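Local structure of antifreeze protein (Uncultured bacterium, 6EIO) at residues A[32-37]-A[209-214]; A[114-119]-A[134-139]; A[120-125]-A[147-152]. The protein binds ice through two faces of its structure and, as an antifreeze protein, probably limits the growth of ice crystals. All coordinates share one frame; numbering follows the deposited sequence. Where two conformers were deposited one is given.

Contact 1. Residues A[32-37]-A[209-214]; sequences SANNFA and EGRALA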
loop_
_atom_site.group_PDB
_atom_site.type_symbol
_atom_site.label_atom_id
_atom_site.label_comp_id
_atom_site.label_asym_id
_atom_site.label_seq_id
_atom_site.Cartn_x
_atom_site.Cartn_y
_atom_site.Cartn_z
ATOM N N SER A 32 11.970 9.945 -0.257
ATOM C CA SER A 32 11.744 10.397 -1.618
ATOM C C SER A 32 10.659 9.600 -2.346
ATOM O O SER A 32 10.349 9.927 -3.495
ATOM C CB SER A 32 13.082 10.377 -2.370
ATOM O OG SER A 32 13.624 9.079 -2.384
ATOM N N ALA A 33 10.053 8.599 -1.704
ATOM C CA ALA A 33 8.904 7.929 -2.283
ATOM C C ALA A 33 7.603 8.673 -2.052
ATOM O O ALA A 33 6.596 8.263 -2.627
ATOM C CB ALA A 33 8.784 6.494 -1.768
ATOM N N ASN A 34 7.577 9.755 -1.254
ATOM C CA ASN A 34 6.274 10.259 -0.812
ATOM C C ASN A 34 5.398 10.782 -1.951
ATOM O O ASN A 34 4.169 10.743 -1.836
ATOM C CB ASN A 34 6.371 11.312 0.302
ATOM C CG ASN A 34 5.155 11.247 1.247
ATOM O OD1 ASN A 34 4.971 10.253 1.947
ATOM N ND2 ASN A 34 4.316 12.280 1.241
ATOM N N ASN A 35 5.985 11.323 -3.016
ATOM C CA ASN A 35 5.189 11.876 -4.104
ATOM C C ASN A 35 4.953 10.891 -5.241
ATOM O O ASN A 35 4.334 11.260 -6.252
ATOM C CB ASN A 35 5.794 13.213 -4.568
ATOM C CG ASN A 35 5.675 14.266 -3.498
ATOM O OD1 ASN A 35 4.583 14.523 -3.011
ATOM N ND2 ASN A 35 6.769 14.927 -3.166
ATOM N N PHE A 36 5.400 9.647 -5.078
ATOM C CA PHE A 36 5.107 8.575 -6.018
ATOM C C PHE A 36 3.815 7.860 -5.646
ATOM O O PHE A 36 3.622 7.468 -4.493
ATOM C CB PHE A 36 6.213 7.521 -6.026
ATOM C CG PHE A 36 7.470 7.953 -6.745
ATOM C CD1 PHE A 36 7.602 7.704 -8.100
ATOM C CD2 PHE A 36 8.503 8.589 -6.060
ATOM C CE1 PHE A 36 8.753 8.089 -8.770
ATOM C CE2 PHE A 36 9.660 8.952 -6.728
ATOM C CZ PHE A 36 9.778 8.707 -8.089
ATOM N N ALA A 37 2.967 7.646 -6.658
ATOM C CA ALA A 37 1.852 6.713 -6.525
ATOM C C ALA A 37 2.276 5.262 -6.734
ATOM O O ALA A 37 1.669 4.360 -6.135
ATOM C CB ALA A 37 0.745 7.079 -7.508
ATOM N N GLU A 209 -6.143 4.474 -3.317
ATOM C CA GLU A 209 -5.847 5.770 -2.717
ATOM C C GLU A 209 -4.701 5.475 -1.746
ATOM O O GLU A 209 -4.922 4.884 -0.682
ATOM C CB GLU A 209 -7.034 6.366 -1.967
ATOM C CG GLU A 209 -6.556 7.604 -1.134
ATOM C CD GLU A 209 -7.551 8.178 -0.134
ATOM O OE1 GLU A 209 -8.724 7.750 -0.128
ATOM O OE2 GLU A 209 -7.117 9.083 0.625
ATOM N N GLY A 210 -3.473 5.803 -2.151
ATOM C CA GLY A 210 -2.315 5.258 -1.457
ATOM C C GLY A 210 -1.134 5.183 -2.407
ATOM O O GLY A 210 -0.984 6.049 -3.276
ATOM N N ARG A 211 -0.308 4.155 -2.217
ATOM C CA ARG A 211 0.879 3.955 -3.041
ATOM C C ARG A 211 1.111 2.468 -3.187
ATOM O O ARG A 211 0.913 1.702 -2.236
ATOM C CB ARG A 211 2.143 4.548 -2.408
ATOM C CG ARG A 211 2.025 6.013 -2.088
ATOM C CD ARG A 211 3.314 6.521 -1.467
ATOM N NE ARG A 211 3.186 7.918 -1.084
ATOM C CZ ARG A 211 2.545 8.329 -0.001
ATOM N NH1 ARG A 211 1.987 7.440 0.831
ATOM N NH2 ARG A 211 2.474 9.627 0.274
ATOM N N ALA A 212 1.603 2.078 -4.362
ATOM C CA ALA A 212 2.016 0.701 -4.635
ATOM C C ALA A 212 3.518 0.728 -4.869
ATOM O O ALA A 212 3.967 1.170 -5.925
ATOM C CB ALA A 212 1.280 0.149 -5.842
ATOM N N LEU A 213 4.279 0.270 -3.869
ATOM C CA LEU A 213 5.738 0.399 -3.852
ATOM C C LEU A 213 6.334 -1.013 -3.815
ATOM O O LEU A 213 6.358 -1.653 -2.759
ATOM C CB LEU A 213 6.181 1.228 -2.641
ATOM C CG LEU A 213 5.477 2.577 -2.483
ATOM C CD1 LEU A 213 5.956 3.289 -1.232
ATOM C CD2 LEU A 213 5.641 3.484 -3.711
ATOM N N ALA A 214 6.785 -1.493 -4.970
ATOM C CA ALA A 214 7.384 -2.808 -5.091
ATOM C C ALA A 214 8.900 -2.649 -5.153
ATOM O O ALA A 214 9.429 -1.909 -5.984
ATOM C CB ALA A 214 6.874 -3.514 -6.344
#
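Arg211 closes its guanidinium edge on one backbone oxygen, Asn34 O. Two donors reach it from the side: NH2 of Arg211 at 2.9 Å from Asn34 O, and NE of Arg211 at 3.1 Å from the same oxygen, which lies almost in the guanidinium plane. The grip is uneven at the acceptor. NH2 approaches in the carbonyl plane on a lone pair, whereas NE stands 48° above that plane. The Asn34 amide, its plane 36° from the guanidinium's, sets OD1 over one face, 3.1 Å from Arg211 NH2 but too poorly angled for a hydrogen bond. Arg211 reaches this far because CG lies anti to its carbonyl carbon (chi1 -56°) and the chain then runs extended to NE. The remaining terminal nitrogen, NH1, bonds to Thr193 OG1.

Backbone pairing supplies the second kind of link. Ala212 N donates to Ala37 O at 2.9 Å and nearly straight, while Arg211 CA makes a C-H...O contact of 3.2 Å with Ala37 O. The arginine is thus rooted beside the corner at Ala37 and reaches back to the type I turn of Ala33 to Phe36.

CG and CD of Arg211 lie against the Phe36 carbonyl oxygen. Apolar packing is sparse: Ala33 CB only brushes Leu213 CD1 at 4.3 Å.

A leucine in place of Arg211 would probably leave Asn34 O and Thr193 OG1 without these donors and the turn less firmly fixed to the strand. Across this contact the buried cation meets no carboxylate; backbone carbonyl dipoles, and perhaps Asn34 OD1, appear to help compensate its charge.

Contact 2. Residues A[114-119]-A[134-139]; sequences GLTLTP and DVTFDA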
loop_
_atom_site.group_PDB
_atom_site.type_symbol
_atom_site.label_atom_id
_atom_site.label_comp_id
_atom_site.label_asym_id
_atom_site.label_seq_id
_atom_site.Cartn_x
_atom_site.Cartn_y
_atom_site.Cartn_z
ATOM N N GLY A 114 -14.814 -7.967 7.033
ATOM C CA GLY A 114 -15.745 -7.778 8.123
ATOM C C GLY A 114 -15.141 -7.200 9.381
ATOM O O GLY A 114 -15.884 -6.869 10.308
ATOM N N LEU A 115 -13.826 -7.064 9.453
ATOM C CA LEU A 115 -13.196 -6.607 10.678
ATOM C C LEU A 115 -12.970 -5.104 10.655
ATOM O O LEU A 115 -12.746 -4.499 9.615
ATOM C CB LEU A 115 -11.849 -7.275 10.894
ATOM C CG LEU A 115 -11.882 -8.747 11.211
ATOM C CD1 LEU A 115 -10.451 -9.200 11.423
ATOM C CD2 LEU A 115 -12.733 -9.056 12.433
ATOM N N THR A 116 -13.011 -4.527 11.843
ATOM C CA THR A 116 -12.540 -3.186 12.109
ATOM C C THR A 116 -11.199 -3.258 12.816
ATOM O O THR A 116 -11.037 -3.954 13.815
ATOM C CB THR A 116 -13.517 -2.410 12.965
ATOM O OG1 THR A 116 -14.596 -2.024 12.131
ATOM C CG2 THR A 116 -12.848 -1.166 13.533
ATOM N N LEU A 117 -10.244 -2.546 12.281
ATOM C CA LEU A 117 -8.916 -2.412 12.862
ATOM C C LEU A 117 -8.780 -1.004 13.424
ATOM O O LEU A 117 -8.904 -0.017 12.695
ATOM C CB LEU A 117 -7.836 -2.692 11.821
ATOM C CG LEU A 117 -7.905 -4.061 11.154
ATOM C CD1 LEU A 117 -6.743 -4.239 10.193
ATOM C CD2 LEU A 117 -7.930 -5.174 12.195
ATOM N N THR A 118 -8.513 -0.924 14.719
ATOM C CA THR A 118 -8.223 0.317 15.411
ATOM C C THR A 118 -6.715 0.587 15.365
ATOM O O THR A 118 -5.929 -0.233 14.880
ATOM C CB THR A 118 -8.799 0.225 16.834
ATOM O OG1 THR A 118 -8.416 -1.025 17.422
ATOM C CG2 THR A 118 -10.329 0.277 16.804
ATOM N N PRO A 119 -6.270 1.775 15.801
ATOM C CA PRO A 119 -4.873 2.162 15.549
ATOM C C PRO A 119 -3.877 1.242 16.231
ATOM O O PRO A 119 -4.119 0.716 17.321
ATOM C CB PRO A 119 -4.795 3.582 16.107
ATOM C CG PRO A 119 -6.208 4.102 15.943
ATOM C CD PRO A 119 -7.056 2.914 16.315
ATOM N N ASP A 134 -15.545 -6.274 3.735
ATOM C CA ASP A 134 -14.638 -5.141 3.646
ATOM C C ASP A 134 -13.867 -5.022 4.952
ATOM O O ASP A 134 -14.331 -5.471 5.992
ATOM C CB ASP A 134 -15.427 -3.862 3.408
ATOM C CG ASP A 134 -16.286 -3.949 2.163
ATOM O OD1 ASP A 134 -15.776 -4.428 1.135
ATOM O OD2 ASP A 134 -17.471 -3.541 2.226
ATOM N N VAL A 135 -12.690 -4.411 4.916
ATOM C CA VAL A 135 -11.945 -4.130 6.135
ATOM C C VAL A 135 -12.040 -2.636 6.411
ATOM O O VAL A 135 -11.882 -1.818 5.503
ATOM C CB VAL A 135 -10.492 -4.653 6.070
ATOM C CG1 VAL A 135 -9.685 -3.969 4.934
ATOM C CG2 VAL A 135 -9.810 -4.503 7.449
ATOM N N THR A 136 -12.312 -2.288 7.668
ATOM C CA THR A 136 -12.463 -0.896 8.070
ATOM C C THR A 136 -11.341 -0.513 9.019
ATOM O O THR A 136 -11.093 -1.214 10.001
ATOM C CB THR A 136 -13.820 -0.678 8.748
ATOM O OG1 THR A 136 -14.857 -1.003 7.826
ATOM C CG2 THR A 136 -13.998 0.756 9.182
ATOM N N PHE A 137 -10.675 0.594 8.718
ATOM C CA PHE A 137 -9.721 1.209 9.633
ATOM C C PHE A 137 -10.450 2.336 10.347
ATOM O O PHE A 137 -10.988 3.230 9.693
ATOM C CB PHE A 137 -8.516 1.737 8.858
ATOM C CG PHE A 137 -7.652 0.621 8.340
ATOM C CD1 PHE A 137 -7.931 -0.033 7.154
ATOM C CD2 PHE A 137 -6.558 0.211 9.055
ATOM C CE1 PHE A 137 -7.146 -1.090 6.741
ATOM C CE2 PHE A 137 -5.765 -0.826 8.620
ATOM C CZ PHE A 137 -6.061 -1.487 7.460
ATOM N N ASP A 138 -10.491 2.266 11.677
ATOM C CA ASP A 138 -11.279 3.192 12.482
ATOM C C ASP A 138 -10.333 3.885 13.456
ATOM O O ASP A 138 -9.728 3.241 14.313
ATOM C CB ASP A 138 -12.398 2.435 13.195
ATOM C CG ASP A 138 -13.452 3.334 13.819
ATOM O OD1 ASP A 138 -13.085 4.420 14.336
ATOM O OD2 ASP A 138 -14.641 2.911 13.797
ATOM N N ALA A 139 -10.162 5.200 13.264
ATOM C CA ALA A 139 -9.235 5.994 14.062
ATOM C C ALA A 139 -9.852 6.521 15.354
ATOM O O ALA A 139 -9.180 7.237 16.100
ATOM C CB ALA A 139 -8.661 7.153 13.243
HETATM O O HOH W 1 -15.426 -3.680 7.875
#
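Leu117 and Phe137, both buried, form the enclosed side of this contact, lying side by side and pointing the same way into the interior. Leu117 CD1 sits 3.9 Å from Phe137 CE2 and equally near CZ, against the outer part of the ring. Both side chains also rest on Ile149 of strand 147-151, and the Phe137 ring meets that of Trp176, so this pair belongs to a larger hydrophobic interior.

The strands themselves are held in parallel register. Thr136 straddles Thr116, donating through its N to Leu115 O and accepting at its O from Leu117 N, the latter at 2.8 Å with an N-H...O angle of 169°. Leu117 O then takes the N-H of Asp138, continuing the parallel pattern by one more bond. Past the strand end the pairing gives way to plain packing, with Pro119 CD 3.4 Å from Asp138 O.

The opposite face is more open and more polar: Thr116 is exposed and Thr136 partly so. Thr116 OG1 lies 3.7 Å from Thr136 CB, and its methyl CG2, anti to the backbone N, rests 3.6 Å from Asp138 CB; the Asp138 carboxylate is engaged by its own chain, OD1 accepting from Leu140 N. A water bridges the two segments near Gly114. It accepts from Thr136 OG1 at 2.7 Å, and donates to Asp134 O at 2.8 Å and, more distantly, to Leu115 O. Asp134 O also receives Gly114 N at 2.7 Å, from a donor 41° above the carbonyl plane.

One short parallel pairing therefore separates two chemistries: an apolar side anchored in the core, and a side of threonines, aspartate and bridging water suited to contact with solvent.

Contact 3. Residues A[120-125]-A[147-152]; sequences GLYKST and FVIQIA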
loop_
_atom_site.group_PDB
_atom_site.type_symbol
_atom_site.label_atom_id
_atom_site.label_comp_id
_atom_site.label_asym_id
_atom_site.label_seq_id
_atom_site.Cartn_x
_atom_site.Cartn_y
_atom_site.Cartn_z
ATOM N N GLY A 120 -2.718 1.095 15.599
ATOM C CA GLY A 120 -1.617 0.360 16.198
ATOM C C GLY A 120 -0.909 -0.524 15.201
ATOM O O GLY A 120 -0.840 -0.207 14.003
ATOM N N LEU A 121 -0.342 -1.609 15.725
ATOM C CA LEU A 121 0.567 -2.501 15.022
ATOM C C LEU A 121 -0.059 -3.889 14.968
ATOM O O LEU A 121 -0.492 -4.426 16.005
ATOM C CB LEU A 121 1.896 -2.560 15.782
ATOM C CG LEU A 121 2.993 -3.429 15.161
ATOM C CD1 LEU A 121 3.376 -2.967 13.770
ATOM C CD2 LEU A 121 4.206 -3.439 16.078
ATOM N N TYR A 122 -0.069 -4.468 13.770
ATOM C CA TYR A 122 -0.648 -5.773 13.504
ATOM C C TYR A 122 0.384 -6.633 12.803
ATOM O O TYR A 122 1.128 -6.135 11.946
ATOM C CB TYR A 122 -1.865 -5.640 12.596
ATOM C CG TYR A 122 -2.996 -4.878 13.243
ATOM C CD1 TYR A 122 -3.087 -3.484 13.154
ATOM C CD2 TYR A 122 -3.957 -5.546 13.984
ATOM C CE1 TYR A 122 -4.116 -2.790 13.763
ATOM C CE2 TYR A 122 -4.991 -4.869 14.597
ATOM C CZ TYR A 122 -5.079 -3.489 14.475
ATOM O OH TYR A 122 -6.130 -2.862 15.086
ATOM N N LYS A 123 0.392 -7.925 13.129
ATOM C CA LYS A 123 1.321 -8.862 12.514
ATOM C C LYS A 123 0.592 -10.120 12.063
ATOM O O LYS A 123 -0.067 -10.796 12.865
ATOM C CB LYS A 123 2.430 -9.247 13.487
ATOM C CG LYS A 123 3.421 -10.231 12.919
ATOM C CD LYS A 123 4.544 -10.509 13.900
ATOM C CE LYS A 123 5.685 -11.263 13.234
ATOM N NZ LYS A 123 6.253 -10.510 12.069
ATOM N N SER A 124 0.760 -10.440 10.787
ATOM C CA SER A 124 0.290 -11.686 10.195
ATOM C C SER A 124 1.484 -12.570 9.886
ATOM O O SER A 124 2.388 -12.174 9.147
ATOM C CB SER A 124 -0.489 -11.409 8.913
ATOM O OG SER A 124 -0.985 -12.620 8.361
ATOM N N THR A 125 1.486 -13.780 10.437
ATOM C CA THR A 125 2.557 -14.734 10.189
ATOM C C THR A 125 2.286 -15.600 8.965
ATOM O O THR A 125 3.096 -16.477 8.657
ATOM C CB THR A 125 2.773 -15.633 11.411
ATOM O OG1 THR A 125 1.562 -16.342 11.678
ATOM C CG2 THR A 125 3.185 -14.813 12.634
ATOM N N PHE A 147 -1.690 3.164 11.493
ATOM C CA PHE A 147 -1.979 1.741 11.408
ATOM C C PHE A 147 -0.871 1.088 10.593
ATOM O O PHE A 147 -0.662 1.467 9.438
ATOM C CB PHE A 147 -3.324 1.497 10.704
ATOM C CG PHE A 147 -4.498 2.310 11.211
ATOM C CD1 PHE A 147 -4.665 3.634 10.813
ATOM C CD2 PHE A 147 -5.479 1.730 12.022
ATOM C CE1 PHE A 147 -5.788 4.357 11.211
ATOM C CE2 PHE A 147 -6.596 2.449 12.396
ATOM C CZ PHE A 147 -6.742 3.765 12.002
ATOM N N VAL A 148 -0.177 0.108 11.187
ATOM C CA VAL A 148 0.915 -0.596 10.517
ATOM C C VAL A 148 0.592 -2.083 10.524
ATOM O O VAL A 148 0.343 -2.654 11.595
ATOM C CB VAL A 148 2.262 -0.351 11.214
ATOM C CG1 VAL A 148 3.376 -1.156 10.542
ATOM C CG2 VAL A 148 2.593 1.140 11.242
ATOM N N ILE A 149 0.622 -2.709 9.342
ATOM C CA ILE A 149 0.331 -4.133 9.219
ATOM C C ILE A 149 1.523 -4.828 8.587
ATOM O O ILE A 149 1.939 -4.494 7.472
ATOM C CB ILE A 149 -0.940 -4.409 8.414
ATOM C CG1 ILE A 149 -2.129 -3.726 9.069
ATOM C CG2 ILE A 149 -1.177 -5.912 8.349
ATOM C CD1 ILE A 149 -3.360 -3.728 8.213
ATOM N N GLN A 150 2.081 -5.791 9.324
ATOM C CA GLN A 150 3.236 -6.582 8.908
ATOM C C GLN A 150 2.729 -7.928 8.402
ATOM O O GLN A 150 1.963 -8.596 9.103
ATOM C CB GLN A 150 4.160 -6.855 10.095
ATOM C CG GLN A 150 4.660 -5.594 10.773
ATOM C CD GLN A 150 5.351 -5.873 12.089
ATOM O OE1 GLN A 150 4.981 -6.814 12.815
ATOM N NE2 GLN A 150 6.323 -5.066 12.419
ATOM N N ILE A 151 3.142 -8.332 7.203
ATOM C CA ILE A 151 2.599 -9.527 6.567
ATOM C C ILE A 151 3.751 -10.423 6.119
ATOM O O ILE A 151 4.534 -10.047 5.246
ATOM C CB ILE A 151 1.679 -9.166 5.390
ATOM C CG1 ILE A 151 0.552 -8.246 5.874
ATOM C CG2 ILE A 151 1.125 -10.423 4.743
ATOM C CD1 ILE A 151 -0.121 -7.490 4.777
ATOM N N ALA A 152 3.823 -11.629 6.695
ATOM C CA ALA A 152 4.941 -12.544 6.440
ATOM C C ALA A 152 4.897 -13.198 5.070
ATOM O O ALA A 152 5.927 -13.692 4.605
ATOM C CB ALA A 152 4.942 -13.660 7.481
#
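Leu121 and Val148 meet obliquely on one face of the parallel pair, with Leu121 CD1 3.7 Å from Val148 CG1. The leucine swings across because CG is anti to its backbone N (chi1 -178°), which also brings CD1 within 3.9 Å of Gln150 NE2. Gln150 thus lies with Leu121 on one flank and Lys123 on the other. Lys123 runs past the amide oxygen, its CB 3.6 Å from Gln150 OE1, and a bend at the end of the chain (chi4 59°) turns NZ back to 4.0 Å from OE1, a proximity rather than a direct bond. The amide nitrogen is held from outside the pair: Gln150 NE2 bonds to Ala97 O and Arg100 O, tying this face to the C-terminal end of helix 81-99.

On the reverse face Tyr122 presents its ring edge to Val148 O, 3.9 Å from Tyr122 CD1 and near the ring plane. Tyr122 CB packs 4.0 Å from Ile149 CG1, and Leu117 touches both residues. The tyrosine hydroxyl bonds to Thr118 O.

Between these faces run five backbone hydrogen bonds; that from Ser124 N to Gln150 O, at 2.8 Å, is almost straight (176°). Gly120 to Ser124 face Phe147 to Ile151 in parallel register, the strand axes being 4.6 Å apart. Equivalent strands stacked in parallel from successive turns, with a helix laid along one side, are characteristic of the beta-solenoid of this ice-binding family.

In the fold
Contacts 2 and 3 are consecutive parts of the same two coils: strand 116-117 leads into 120-124 and strand 135-138 into 147-151, and they meet where the Phe137 and Phe147 rings stack edge-to-face. Contact 1 stands about 10 Å (nearest atoms) from contact 2 and joins segments whose nearest ends are 172 residues apart, a span enclosing both others; it shares with contact 3 one set of parallel-paired strands. Contacts 1 and 3 are buried; contact 2 is only partly so. Contact 3 combines regular backbone pairing with apolar packing and Gln150 bonds to the end of helix 81-99, contact 2 adds hydration, and contact 1 substitutes an arginine grip for most strand pairing.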